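Local coordinates for protein cytochrome c' (Rhodopseudomonas palustris, PDB 1MQV) that carries a covalently bound high-spin heme whose iron has no sixth ligand, and is associated with electron transfer, though its exact function is not known, at residues K9-Q14 against A45-K50. The protein carries 3 engineered substitutions. Residues are numbered along the deposited sequence; the frame is centred on the assembly and turned at random.
Sequences KAILKQ and ADDSKK. With HEC (heme c), chain C.
Ile11 CG2 rests against Asp47 CB at 3.4 Å, the closest approach between 9-14 and 45-50, which belong to helices 4-27 and 34-50 of the four-helix bundle. The two segments run nearly antiparallel, at 158°, with their axes 9.9 Å apart. The methyl reaches Asp47 because CG2 stands anti to the Ile11 backbone N (CG1 at chi1 -72°), and the two side chains lie alongside each other, pointing opposite ways. This half of the contact is tight, a methyl on the stem of an acidic side chain; Leu51 and Leu54, which touch Ile11, and Met15, which packs on Asp47, supply apolar surroundings.

Toward solvent the fit slackens. Ile11 CD1 lies 4.4 Å from Lys50 CB, and Gln14 NE2 stays 3.7 Å from Asp47 OD1, with amide and carboxylate planes almost perpendicular (88°). A water bridges the two groups instead, accepting from Gln14 NE2 at 3.1 Å and donating to Asp47 OD2 over a notably short distance.

The other face of segment 9-14 belongs to the heme. Leu12 CD2 sits 3.5 Å from the iron, on the side where cytochromes c' lack a sixth ligand. Lys9 lays its aliphatic chain beside both propionates, CG 3.4 Å from heme O2A, and sends NZ to the carbonyl O of Asp64. An alanine in place of Lys9 would probably leave that carbonyl without this donor and open a gap beside the two propionates.

With no direct hydrogen bond between them, the two segments meet through Ile11's methyls and a water-mediated link that probably eases burial of the Asp47 carboxylate.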
# COMPACT_ATOMS: atom_id res chain seq x y z
N LYS A 9 4.89 4.21 9.66
CA LYS A 9 5.63 2.97 9.45
C LYS A 9 4.81 1.78 9.94
O LYS A 9 4.91 0.68 9.38
CB LYS A 9 6.98 3.03 10.18
CG LYS A 9 8.12 3.76 9.41
CD LYS A 9 9.35 3.80 10.36
CE LYS A 9 10.66 3.66 9.65
NZ LYS A 9 11.73 3.62 10.68
N ALA A 10 4.01 2.00 10.99
CA ALA A 10 3.19 0.93 11.54
C ALA A 10 2.09 0.56 10.53
O ALA A 10 1.80 -0.62 10.31
CB ALA A 10 2.55 1.36 12.86
N ILE A 11 1.51 1.57 9.91
CA ILE A 11 0.46 1.33 8.92
C ILE A 11 1.06 0.66 7.66
O ILE A 11 0.46 -0.25 7.09
CB ILE A 11 -0.24 2.63 8.52
CG1 ILE A 11 -1.12 3.13 9.68
CG2 ILE A 11 -1.08 2.42 7.23
CD1 ILE A 11 -1.47 4.63 9.55
N LEU A 12 2.23 1.11 7.21
CA LEU A 12 2.84 0.51 6.01
C LEU A 12 3.31 -0.90 6.32
O LEU A 12 3.31 -1.75 5.44
CB LEU A 12 3.99 1.38 5.48
CG LEU A 12 3.52 2.72 4.93
CD1 LEU A 12 4.64 3.75 5.03
CD2 LEU A 12 3.10 2.51 3.41
N LYS A 13 3.70 -1.16 7.57
CA LYS A 13 4.11 -2.52 7.93
C LYS A 13 2.87 -3.41 7.80
O LYS A 13 2.97 -4.54 7.28
CB LYS A 13 4.66 -2.55 9.37
CG LYS A 13 5.03 -3.93 9.87
CD LYS A 13 5.81 -3.82 11.19
CE LYS A 13 5.93 -5.16 11.89
NZ LYS A 13 6.42 -6.24 10.99
N GLN A 14 1.72 -2.92 8.26
CA GLN A 14 0.46 -3.69 8.13
C GLN A 14 0.17 -3.92 6.64
O GLN A 14 -0.27 -5.01 6.26
CB GLN A 14 -0.77 -2.94 8.72
CG GLN A 14 -0.65 -2.40 10.13
CD GLN A 14 -1.79 -1.43 10.45
OE1 GLN A 14 -1.61 -0.45 11.19
NE2 GLN A 14 -2.97 -1.71 9.89
N ALA A 45 -6.75 -0.75 1.11
CA ALA A 45 -7.54 0.45 0.77
C ALA A 45 -7.66 1.40 1.95
O ALA A 45 -7.48 2.61 1.80
CB ALA A 45 -8.95 0.08 0.26
N ASP A 46 -7.98 0.87 3.13
CA ASP A 46 -8.08 1.71 4.32
C ASP A 46 -6.75 2.38 4.70
O ASP A 46 -6.73 3.57 5.08
CB ASP A 46 -8.59 0.88 5.51
CG ASP A 46 -10.04 0.43 5.33
OD1 ASP A 46 -10.78 1.09 4.56
OD2 ASP A 46 -10.45 -0.57 5.97
N ASP A 47 -5.64 1.64 4.62
CA ASP A 47 -4.31 2.20 4.96
C ASP A 47 -3.97 3.31 4.00
O ASP A 47 -3.44 4.34 4.40
CB ASP A 47 -3.22 1.13 4.91
CG ASP A 47 -3.42 0.03 5.95
OD1 ASP A 47 -4.17 0.24 6.93
OD2 ASP A 47 -2.82 -1.05 5.78
N SER A 48 -4.31 3.12 2.73
CA SER A 48 -4.01 4.13 1.73
C SER A 48 -4.84 5.42 1.90
O SER A 48 -4.48 6.47 1.36
CB SER A 48 -4.23 3.53 0.31
OG SER A 48 -3.33 2.45 0.10
N LYS A 49 -5.95 5.33 2.63
CA LYS A 49 -6.76 6.52 2.86
C LYS A 49 -6.27 7.26 4.10
O LYS A 49 -6.53 8.44 4.28
CB LYS A 49 -8.22 6.14 2.99
CG LYS A 49 -8.85 5.73 1.70
CD LYS A 49 -10.21 5.08 1.95
CE LYS A 49 -11.03 5.08 0.67
NZ LYS A 49 -12.27 4.28 0.93
N LYS A 50 -5.53 6.55 4.93
CA LYS A 50 -4.99 7.15 6.15
C LYS A 50 -3.63 7.78 5.93
O LYS A 50 -3.34 8.83 6.49
CB LYS A 50 -4.87 6.09 7.24
CG LYS A 50 -6.20 5.58 7.77
CD LYS A 50 -5.95 4.54 8.86
CE LYS A 50 -7.26 3.83 9.22
NZ LYS A 50 -7.08 2.70 10.19
FE HEC C . 5.30 1.47 0.94
CHA HEC C . 7.41 1.92 3.52
CHB HEC C . 4.84 -1.78 1.90
CHC HEC C . 2.63 1.19 -1.13
CHD HEC C . 5.39 4.92 0.20
NA HEC C . 6.02 0.27 2.45
C1A HEC C . 6.89 0.68 3.41
C2A HEC C . 7.16 -0.40 4.27
C3A HEC C . 6.46 -1.52 3.82
C4A HEC C . 5.73 -1.04 2.66
CMA HEC C . 6.36 -2.95 4.27
CAA HEC C . 8.15 -0.38 5.43
CBA HEC C . 7.43 0.06 6.69
CGA HEC C . 8.32 -0.09 7.93
O1A HEC C . 8.14 -1.08 8.65
O2A HEC C . 9.19 0.78 8.15
NB HEC C . 4.06 0.04 0.48
C1B HEC C . 4.07 -1.29 0.86
C2B HEC C . 3.11 -2.13 0.10
C3B HEC C . 2.50 -1.29 -0.76
C4B HEC C . 3.06 0.06 -0.50
CMB HEC C . 2.96 -3.67 0.28
CAB HEC C . 1.49 -1.61 -1.77
CBB HEC C . 0.33 -2.35 -1.50
NC HEC C . 4.21 2.78 -0.14
C1C HEC C . 3.14 2.49 -0.98
C2C HEC C . 2.71 3.63 -1.71
C3C HEC C . 3.49 4.71 -1.39
C4C HEC C . 4.44 4.13 -0.39
CMC HEC C . 1.67 3.61 -2.88
CAC HEC C . 3.56 6.08 -1.87
CBC HEC C . 2.36 6.65 -2.50
ND HEC C . 6.21 3.13 1.66
C1D HEC C . 6.27 4.43 1.21
C2D HEC C . 7.27 5.22 1.96
C3D HEC C . 7.81 4.35 2.87
C4D HEC C . 7.15 3.06 2.71
CMD HEC C . 7.36 6.77 1.83
CAD HEC C . 8.89 4.77 3.97
CBD HEC C . 8.04 5.11 5.23
CGD HEC C . 8.93 5.73 6.31
O1D HEC C . 10.01 5.17 6.50
O2D HEC C . 8.54 6.75 6.92
O HOH W 1 -3.34 -3.09 7.18